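OTU domain-containing protein wMelOTU (Wolbachia pipientis wMel, PDB 6W9O) is an OTU-family cysteine protease that acts as a deubiquitinase, probably removing ubiquitin from its conjugates as a bacterial effector. Local coordinates at residues G45-N50 with F55-Q60; G124-E129 with L141-N146; A72-N77 with E135-K140. All coordinates share one frame; numbering follows the deposited sequence. Where two conformers were deposited one is given.

Contact 1. Residues G45-N50 with F55-Q60; sequences GQAIGN and FDSFRQ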
loop_
_atom_site.group_PDB
_atom_site.type_symbol
_atom_site.label_atom_id
_atom_site.label_comp_id
_atom_site.label_asym_id
_atom_site.label_seq_id
_atom_site.Cartn_x
_atom_site.Cartn_y
_atom_site.Cartn_z
ATOM N N GLY A 45 -3.103 -8.826 9.962
ATOM C CA GLY A 45 -4.470 -8.390 10.191
ATOM C C GLY A 45 -5.382 -8.881 9.086
ATOM O O GLY A 45 -5.041 -9.769 8.302
ATOM N N GLN A 46 -6.552 -8.289 9.013
ATOM C CA GLN A 46 -7.549 -8.639 8.017
ATOM C C GLN A 46 -7.821 -7.421 7.168
ATOM O O GLN A 46 -7.840 -6.312 7.666
ATOM C CB GLN A 46 -8.865 -9.080 8.649
ATOM C CG GLN A 46 -8.843 -10.500 9.141
ATOM C CD GLN A 46 -8.216 -10.594 10.505
ATOM O OE1 GLN A 46 -8.546 -9.817 11.407
ATOM N NE2 GLN A 46 -7.299 -11.545 10.676
ATOM N N ALA A 47 -8.055 -7.639 5.879
ATOM C CA ALA A 47 -8.428 -6.586 4.958
ATOM C C ALA A 47 -9.788 -6.942 4.359
ATOM O O ALA A 47 -10.166 -8.127 4.256
ATOM C CB ALA A 47 -7.381 -6.494 3.805
ATOM N N ILE A 48 -10.510 -5.907 3.924
ATOM C CA ILE A 48 -11.764 -6.108 3.212
ATOM C C ILE A 48 -11.514 -6.896 1.926
ATOM O O ILE A 48 -10.442 -6.804 1.317
ATOM C CB ILE A 48 -12.368 -4.720 2.935
ATOM C CG1 ILE A 48 -13.839 -4.868 2.562
ATOM C CG2 ILE A 48 -11.563 -3.975 1.862
ATOM C CD1 ILE A 48 -14.663 -3.667 2.987
ATOM N N GLY A 49 -12.502 -7.676 1.520
ATOM C CA GLY A 49 -12.328 -8.543 0.362
ATOM C C GLY A 49 -13.225 -8.238 -0.828
ATOM O O GLY A 49 -13.626 -9.152 -1.574
ATOM N N ASN A 50 -13.548 -6.955 -1.018
ATOM C CA ASN A 50 -14.393 -6.505 -2.121
ATOM C C ASN A 50 -13.584 -6.024 -3.324
ATOM O O ASN A 50 -14.163 -5.434 -4.255
ATOM C CB ASN A 50 -15.291 -5.354 -1.647
ATOM C CG ASN A 50 -14.475 -4.139 -1.206
ATOM O OD1 ASN A 50 -13.235 -4.210 -1.092
ATOM N ND2 ASN A 50 -15.156 -3.020 -0.931
ATOM N N PHE A 55 -5.841 -1.139 -0.721
ATOM C CA PHE A 55 -6.117 0.163 -0.105
ATOM C C PHE A 55 -6.448 0.008 1.364
ATOM O O PHE A 55 -6.008 0.835 2.208
ATOM C CB PHE A 55 -7.280 0.819 -0.859
ATOM C CG PHE A 55 -6.956 1.033 -2.327
ATOM C CD1 PHE A 55 -6.163 2.079 -2.741
ATOM C CD2 PHE A 55 -7.448 0.130 -3.266
ATOM C CE1 PHE A 55 -5.836 2.241 -4.066
ATOM C CE2 PHE A 55 -7.125 0.303 -4.602
ATOM C CZ PHE A 55 -6.339 1.347 -5.002
ATOM N N ASP A 56 -7.219 -1.020 1.699
ATOM C CA ASP A 56 -7.593 -1.244 3.104
ATOM C C ASP A 56 -6.380 -1.661 3.933
ATOM O O ASP A 56 -6.277 -1.270 5.123
ATOM C CB ASP A 56 -8.673 -2.316 3.175
ATOM C CG ASP A 56 -9.350 -2.370 4.542
ATOM O OD1 ASP A 56 -9.819 -1.287 4.975
ATOM O OD2 ASP A 56 -9.512 -3.478 5.130
ATOM N N SER A 57 -5.477 -2.457 3.379
ATOM C CA SER A 57 -4.266 -2.833 4.128
ATOM C C SER A 57 -3.378 -1.618 4.350
ATOM O O SER A 57 -2.903 -1.365 5.486
ATOM C CB SER A 57 -3.485 -3.883 3.324
ATOM O OG SER A 57 -4.242 -5.074 3.206
ATOM N N PHE A 58 -3.183 -0.800 3.306
ATOM C CA PHE A 58 -2.405 0.434 3.444
ATOM C C PHE A 58 -3.038 1.358 4.474
ATOM O O PHE A 58 -2.340 1.907 5.330
ATOM C CB PHE A 58 -2.338 1.128 2.066
ATOM C CG PHE A 58 -1.412 2.318 2.003
ATOM C CD1 PHE A 58 -0.129 2.196 1.436
ATOM C CD2 PHE A 58 -1.825 3.580 2.472
ATOM C CE1 PHE A 58 0.727 3.308 1.402
ATOM C CE2 PHE A 58 -0.963 4.685 2.383
ATOM C CZ PHE A 58 0.332 4.495 1.881
ATOM N N ARG A 59 -4.356 1.534 4.412
ATOM C CA ARG A 59 -5.063 2.408 5.378
ATOM C C ARG A 59 -4.812 1.966 6.808
ATOM O O ARG A 59 -4.638 2.824 7.696
ATOM C CB ARG A 59 -6.590 2.299 5.098
ATOM C CG ARG A 59 -7.501 2.775 6.240
ATOM C CD ARG A 59 -8.940 2.501 5.921
ATOM N NE ARG A 59 -9.317 1.154 6.337
ATOM C CZ ARG A 59 -9.590 0.776 7.591
ATOM N NH1 ARG A 59 -9.466 1.620 8.622
ATOM N NH2 ARG A 59 -9.999 -0.474 7.814
ATOM N N GLN A 60 -4.910 0.649 7.079
ATOM C CA GLN A 60 -4.812 0.216 8.470
ATOM C C GLN A 60 -3.414 0.437 8.995
ATOM O O GLN A 60 -3.241 0.847 10.162
ATOM C CB GLN A 60 -5.214 -1.247 8.603
ATOM C CG GLN A 60 -6.744 -1.466 8.415
ATOM C CD GLN A 60 -7.066 -2.917 8.595
ATOM O OE1 GLN A 60 -6.782 -3.496 9.647
ATOM N NE2 GLN A 60 -7.627 -3.555 7.552
HETATM O O HOH W 1 -6.883 -5.998 10.713
#
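D56 and Q60, one helical turn apart, reach out from helix 53-66 to hold the extended backbone of Q46, A47 and I48. The D56 side chain leans outward with CG opposite the backbone N (chi1 -166°), which brings OD2 to 2.9 Å from I48 N. That N-H arrives from above the carboxylate plane, 40° out of it. The I48 side chain crosses D56 at about a right angle, and in the conformer described its CG2 rests 3.6 Å from D56 CB. Q60 is extended beyond CG and uses its amide on both sides. NE2 donates to Q46 O at 2.8 Å, nearly straight (169°) and in both the carbonyl and amide planes, while adding a weak bond to D56 OD2. OE1 accepts from a water 2.7 Å away, and the same water accepts from Q46 N. Behind this grip, R59 fixes the carboxylate side-on, its NE lying 2.8 Å from D56 OD1 and its NH2 bonded to the same oxygen from the same face. Between the polar clasps, A47 CB packs 3.5 Å from S57 OG, a hydroxyl bonded to C53 O. The arrangement is a loop pinned to the flank of the helix it leads into, and in OTU proteases such a helix starts with the nucleophilic cysteine, a position consistent with C53.

Contact 2. Residues G124-E129 with L141-N146; sequences GDPDVE and LHVIEN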
loop_
_atom_site.group_PDB
_atom_site.type_symbol
_atom_site.label_atom_id
_atom_site.label_comp_id
_atom_site.label_asym_id
_atom_site.label_seq_id
_atom_site.Cartn_x
_atom_site.Cartn_y
_atom_site.Cartn_z
ATOM N N GLY A 124 -5.811 -2.736 -6.316
ATOM C CA GLY A 124 -4.642 -1.854 -6.225
ATOM C C GLY A 124 -3.305 -2.589 -6.348
ATOM O O GLY A 124 -3.174 -3.781 -6.035
ATOM N N ASP A 125 -2.304 -1.859 -6.834
ATOM C CA ASP A 125 -0.981 -2.394 -7.167
ATOM C C ASP A 125 0.041 -1.550 -6.415
ATOM O O ASP A 125 0.116 -0.320 -6.634
ATOM C CB ASP A 125 -0.826 -2.265 -8.691
ATOM C CG ASP A 125 0.521 -2.692 -9.216
ATOM O OD1 ASP A 125 1.419 -3.031 -8.427
ATOM O OD2 ASP A 125 0.639 -2.710 -10.459
ATOM N N PRO A 126 0.868 -2.156 -5.564
ATOM C CA PRO A 126 1.913 -1.374 -4.836
ATOM C C PRO A 126 2.801 -0.577 -5.754
ATOM O O PRO A 126 3.217 0.525 -5.367
ATOM C CB PRO A 126 2.744 -2.450 -4.127
ATOM C CG PRO A 126 1.762 -3.573 -3.902
ATOM C CD PRO A 126 0.821 -3.570 -5.130
ATOM N N ASP A 127 3.114 -1.079 -6.955
ATOM C CA ASP A 127 4.053 -0.380 -7.801
ATOM C C ASP A 127 3.454 0.884 -8.395
ATOM O O ASP A 127 4.207 1.739 -8.885
ATOM C CB ASP A 127 4.484 -1.241 -8.968
ATOM C CG ASP A 127 5.303 -2.448 -8.557
ATOM O OD1 ASP A 127 6.090 -2.380 -7.590
ATOM O OD2 ASP A 127 5.159 -3.492 -9.262
ATOM N N VAL A 128 2.119 0.982 -8.446
ATOM C CA VAL A 128 1.506 2.163 -9.057
ATOM C C VAL A 128 0.765 2.947 -7.976
ATOM O O VAL A 128 1.202 4.050 -7.566
ATOM C CB VAL A 128 0.563 1.799 -10.223
ATOM C CG1 VAL A 128 0.008 3.103 -10.828
ATOM C CG2 VAL A 128 1.334 0.990 -11.302
ATOM N N GLU A 129 -0.339 2.403 -7.488
ATOM C CA GLU A 129 -1.059 3.102 -6.427
ATOM C C GLU A 129 -0.218 3.221 -5.186
ATOM O O GLU A 129 -0.299 4.247 -4.492
ATOM C CB GLU A 129 -2.353 2.360 -6.127
ATOM C CG GLU A 129 -3.398 2.504 -7.290
ATOM C CD GLU A 129 -3.070 1.677 -8.498
ATOM O OE1 GLU A 129 -2.717 0.494 -8.332
ATOM O OE2 GLU A 129 -3.165 2.235 -9.603
ATOM N N LEU A 141 6.499 2.238 1.755
ATOM C CA LEU A 141 5.619 1.079 1.837
ATOM C C LEU A 141 6.484 -0.184 1.766
ATOM O O LEU A 141 7.182 -0.423 0.755
ATOM C CB LEU A 141 4.675 1.105 0.642
ATOM C CG LEU A 141 3.893 -0.177 0.435
ATOM C CD1 LEU A 141 3.013 -0.550 1.622
ATOM C CD2 LEU A 141 2.969 0.006 -0.818
ATOM N N HIS A 142 6.440 -1.010 2.805
ATOM C CA HIS A 142 7.138 -2.287 2.863
ATOM C C HIS A 142 6.135 -3.382 2.538
ATOM O O HIS A 142 5.053 -3.459 3.151
ATOM C CB HIS A 142 7.622 -2.473 4.309
ATOM C CG HIS A 142 8.161 -3.837 4.616
ATOM N ND1 HIS A 142 7.897 -4.442 5.832
ATOM C CD2 HIS A 142 8.869 -4.736 3.873
ATOM C CE1 HIS A 142 8.497 -5.629 5.851
ATOM N NE2 HIS A 142 9.066 -5.839 4.663
ATOM N N VAL A 143 6.442 -4.183 1.506
ATOM C CA VAL A 143 5.606 -5.316 1.118
ATOM C C VAL A 143 6.407 -6.572 1.390
ATOM O O VAL A 143 7.547 -6.695 0.912
ATOM C CB VAL A 143 5.209 -5.236 -0.365
ATOM C CG1 VAL A 143 4.233 -6.389 -0.653
ATOM C CG2 VAL A 143 4.576 -3.881 -0.714
ATOM N N ILE A 144 5.831 -7.508 2.136
ATOM C CA ILE A 144 6.426 -8.840 2.270
ATOM C C ILE A 144 5.756 -9.715 1.218
ATOM O O ILE A 144 4.532 -9.892 1.279
ATOM C CB ILE A 144 6.160 -9.411 3.664
ATOM C CG1 ILE A 144 6.775 -8.506 4.747
ATOM C CG2 ILE A 144 6.821 -10.777 3.765
ATOM C CD1 ILE A 144 6.598 -9.061 6.227
ATOM N N GLU A 145 6.529 -10.193 0.239
ATOM C CA GLU A 145 5.980 -11.001 -0.855
ATOM C C GLU A 145 6.384 -12.432 -0.628
ATOM O O GLU A 145 7.568 -12.726 -0.463
ATOM C CB GLU A 145 6.607 -10.568 -2.177
ATOM C CG GLU A 145 6.269 -9.200 -2.628
ATOM C CD GLU A 145 6.624 -8.958 -4.104
ATOM O OE1 GLU A 145 6.891 -9.939 -4.831
ATOM O OE2 GLU A 145 6.593 -7.776 -4.535
ATOM N N ASN A 146 5.433 -13.342 -0.690
ATOM C CA ASN A 146 5.811 -14.748 -0.758
ATOM C C ASN A 146 6.182 -15.124 -2.186
ATOM O O ASN A 146 5.636 -14.576 -3.148
ATOM C CB ASN A 146 4.702 -15.617 -0.183
ATOM C CG ASN A 146 4.606 -15.447 1.310
ATOM O OD1 ASN A 146 3.924 -14.541 1.806
ATOM N ND2 ASN A 146 5.350 -16.268 2.041
#
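The puckered ring of P126 meets the strand through one corner: its CB sits 4.1 Å from L141 CD2 and the same distance from V143 CG2. This is helix-on-sheet packing in the alpha/beta OTU fold, where the first turn of helix 126-137 lies against strand 140-146, the strand that follows it in the chain. L141 and V143 are two residues apart and so project from the same side of the strand. In L141, CG stands opposite the backbone N (chi1 168°), and CD2 is the branch presented to the proline. F54 of helix 53-66 touches both P126 and L141, and I160 of the neighbouring strand also packs on the proline, which adds to an apolar patch. The flat group here, the D125 carboxylate, works at the helix end instead. D125 is the N-cap, and its OD1 accepts from D127 N at 3.0 Å, with the N-H coming from 55° above the carboxylate plane. E129, whose OE2 bonds to Y113 OH, closes the turn with its other oxygen: D125 N sits nearly in line with the C-O bond of E129 OE1, 2.8 Å away, though its N-H is bent (144°).

Contact 3. Residues A72-N77 with E135-K140; sequences AEKLRN and EKYKVK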
loop_
_atom_site.group_PDB
_atom_site.type_symbol
_atom_site.label_atom_id
_atom_site.label_comp_id
_atom_site.label_asym_id
_atom_site.label_seq_id
_atom_site.Cartn_x
_atom_site.Cartn_y
_atom_site.Cartn_z
ATOM N N ALA A 72 -10.578 3.715 2.530
ATOM C CA ALA A 72 -10.109 3.080 1.313
ATOM C C ALA A 72 -10.603 3.830 0.078
ATOM O O ALA A 72 -9.865 3.946 -0.932
ATOM C CB ALA A 72 -10.562 1.610 1.307
ATOM N N GLU A 73 -11.826 4.353 0.134
ATOM C CA GLU A 73 -12.342 5.151 -0.985
ATOM C C GLU A 73 -11.518 6.413 -1.183
ATOM O O GLU A 73 -11.258 6.819 -2.323
ATOM C CB GLU A 73 -13.827 5.487 -0.786
ATOM C CG GLU A 73 -14.377 6.345 -1.891
ATOM C CD GLU A 73 -15.834 6.705 -1.683
ATOM O OE1 GLU A 73 -16.495 7.062 -2.681
ATOM O OE2 GLU A 73 -16.317 6.638 -0.523
ATOM N N LYS A 74 -11.140 7.084 -0.081
ATOM C CA LYS A 74 -10.335 8.287 -0.220
ATOM C C LYS A 74 -8.976 7.960 -0.836
ATOM O O LYS A 74 -8.481 8.740 -1.649
ATOM C CB LYS A 74 -10.164 8.933 1.164
ATOM C CG LYS A 74 -9.205 10.163 1.196
ATOM C CD LYS A 74 -9.628 11.298 0.329
ATOM C CE LYS A 74 -8.857 12.582 0.725
ATOM N NZ LYS A 74 -9.277 13.710 -0.164
ATOM N N LEU A 75 -8.385 6.801 -0.491
ATOM C CA LEU A 75 -7.104 6.420 -1.083
ATOM C C LEU A 75 -7.243 6.198 -2.594
ATOM O O LEU A 75 -6.379 6.640 -3.367
ATOM C CB LEU A 75 -6.515 5.175 -0.415
ATOM C CG LEU A 75 -6.184 5.444 1.052
ATOM C CD1 LEU A 75 -5.818 4.097 1.657
ATOM C CD2 LEU A 75 -4.981 6.404 1.197
ATOM N N ARG A 76 -8.354 5.580 -3.041
ATOM C CA ARG A 76 -8.594 5.482 -4.490
ATOM C C ARG A 76 -8.743 6.868 -5.092
ATOM O O ARG A 76 -8.201 7.154 -6.162
ATOM C CB ARG A 76 -9.850 4.644 -4.783
ATOM C CG ARG A 76 -9.672 3.148 -4.489
ATOM C CD ARG A 76 -10.984 2.429 -4.801
ATOM N NE ARG A 76 -10.857 0.965 -4.638
ATOM C CZ ARG A 76 -10.341 0.152 -5.570
ATOM N NH1 ARG A 76 -9.866 0.626 -6.742
ATOM N NH2 ARG A 76 -10.294 -1.158 -5.312
ATOM N N ASN A 77 -9.456 7.780 -4.398
ATOM C CA ASN A 77 -9.611 9.136 -4.936
ATOM C C ASN A 77 -8.270 9.876 -5.035
ATOM O O ASN A 77 -8.076 10.676 -5.961
ATOM C CB ASN A 77 -10.562 9.926 -4.052
ATOM C CG ASN A 77 -11.012 11.168 -4.740
ATOM O OD1 ASN A 77 -11.759 11.098 -5.749
ATOM N ND2 ASN A 77 -10.581 12.332 -4.221
ATOM N N GLU A 135 3.923 9.002 -1.975
ATOM C CA GLU A 135 4.191 10.415 -2.261
ATOM C C GLU A 135 3.224 11.332 -1.501
ATOM O O GLU A 135 3.650 12.345 -0.907
ATOM C CB GLU A 135 4.097 10.641 -3.780
ATOM C CG GLU A 135 3.815 12.092 -4.192
ATOM C CD GLU A 135 5.033 12.910 -4.220
ATOM O OE1 GLU A 135 4.917 14.165 -4.143
ATOM O OE2 GLU A 135 6.111 12.296 -4.320
ATOM N N LYS A 136 1.939 11.006 -1.477
ATOM C CA LYS A 136 0.976 11.882 -0.805
ATOM C C LYS A 136 1.175 11.877 0.713
ATOM O O LYS A 136 1.183 12.948 1.338
ATOM C CB LYS A 136 -0.463 11.479 -1.121
ATOM C CG LYS A 136 -1.430 12.390 -0.304
ATOM C CD LYS A 136 -2.802 12.457 -0.940
ATOM C CE LYS A 136 -3.639 13.501 -0.180
ATOM N NZ LYS A 136 -4.972 13.648 -0.806
ATOM N N TYR A 137 1.352 10.712 1.316
ATOM C CA TYR A 137 1.361 10.595 2.780
ATOM C C TYR A 137 2.764 10.601 3.351
ATOM O O TYR A 137 2.910 10.540 4.587
ATOM C CB TYR A 137 0.551 9.369 3.238
ATOM C CG TYR A 137 -0.905 9.571 2.852
ATOM C CD1 TYR A 137 -1.715 10.391 3.622
ATOM C CD2 TYR A 137 -1.458 8.997 1.686
ATOM C CE1 TYR A 137 -3.001 10.644 3.281
ATOM C CE2 TYR A 137 -2.749 9.269 1.335
ATOM C CZ TYR A 137 -3.529 10.071 2.133
ATOM O OH TYR A 137 -4.826 10.368 1.783
ATOM N N LYS A 138 3.788 10.732 2.495
ATOM C CA LYS A 138 5.176 10.886 2.969
ATOM C C LYS A 138 5.584 9.676 3.801
ATOM O O LYS A 138 6.151 9.784 4.889
ATOM C CB LYS A 138 5.385 12.232 3.712
ATOM C CG LYS A 138 4.841 13.419 2.907
ATOM C CD LYS A 138 5.764 14.634 2.964
ATOM C CE LYS A 138 4.981 15.861 2.501
ATOM N NZ LYS A 138 5.123 16.110 1.033
ATOM N N VAL A 139 5.188 8.537 3.273
ATOM C CA VAL A 139 5.616 7.208 3.818
ATOM C C VAL A 139 6.293 6.218 2.818
ATOM O O VAL A 139 6.415 6.354 1.517
ATOM C CB VAL A 139 4.420 6.493 4.475
ATOM C CG1 VAL A 139 3.848 7.283 5.640
ATOM C CG2 VAL A 139 3.342 6.166 3.454
ATOM N N LYS A 140 7.031 5.316 3.438
ATOM C CA LYS A 140 7.617 4.230 2.621
ATOM C C LYS A 140 6.717 3.031 2.815
ATOM O O LYS A 140 6.212 2.813 3.912
ATOM C CB LYS A 140 9.006 3.855 3.131
ATOM C CG LYS A 140 10.013 4.953 2.969
ATOM C CD LYS A 140 11.117 4.822 4.019
ATOM C CE LYS A 140 10.675 5.604 5.273
ATOM N NZ LYS A 140 11.754 5.844 6.292
HETATM O O HOH W 2 -6.498 14.845 1.033
HETATM O O HOH W 3 -7.023 15.597 -1.847
#
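L75 and Y137 meet because both carry CG on the side away from their own carbonyl carbon (chi1 -64° in each), a choice that turns each side chain into the gap between two helices. In L75 the second torsion sets CD1 anti to CA (171°), leaving CD2 as the branch turned to the tyrosine. The result is helix-helix packing in the helical part of the OTU fold, between the first turns of helix 72-84 and the last turn of helix 126-137. The two side chains run obliquely to one another, and L75 CD2 approaches Y137 CE2 at 3.6 Å, with the phenolic oxygen slightly farther off. V70 touches both residues, and F55 of helix 53-66 packs on L75, so this leucine belongs to a wider apolar layer.

Alongside runs a more polar seam. The aliphatic chain of K136 lies along the tyrosine, its CG standing 3.8 Å above the plane of the Y137 ring, offset toward the rim. D78, just past the segment on helix 72-84, then gathers both ends: one carboxylate oxygen makes a salt bridge with K136 NZ and the other a hydrogen bond with Y137 OH. K74 stretches past from helix 72-84, its CG 4.4 Å from Y137 OH. An acetate ion, probably from the crystallisation liquor, lies about 4 Å from the K136 side chain. The like charges of K74 NZ and K136 NZ come within 4.4 Å, a repulsion that D78 probably offsets. Two waters bridge the pair: K136 NZ donates to one at 2.7 Å and to the second at 3.0 Å, and K74 NZ reaches the same two waters by weak bonds.

In the fold
Helix 53-66 joins all three contacts, whose centres lie about 13 Å from one another. F55 reaches both neighbouring contacts: its CE2 is 3.7 Å from G124 CA of contact 2, while its carbonyl O lies 3.3 Å from L75 CD1 of contact 3. One turn on, F58 divides itself likewise, with CD1 4.2 Å from L141 CD1 and CZ 3.8 Å from V139 CG2. Contacts 2 and 3 share helix 126-137, one using its first turn and the other its last, but make no other touch. Contact 1 adjoins the probable active site: S57 OG bonds to the backbone O of C53, which begins this helix, where OTU enzymes place their nucleophile.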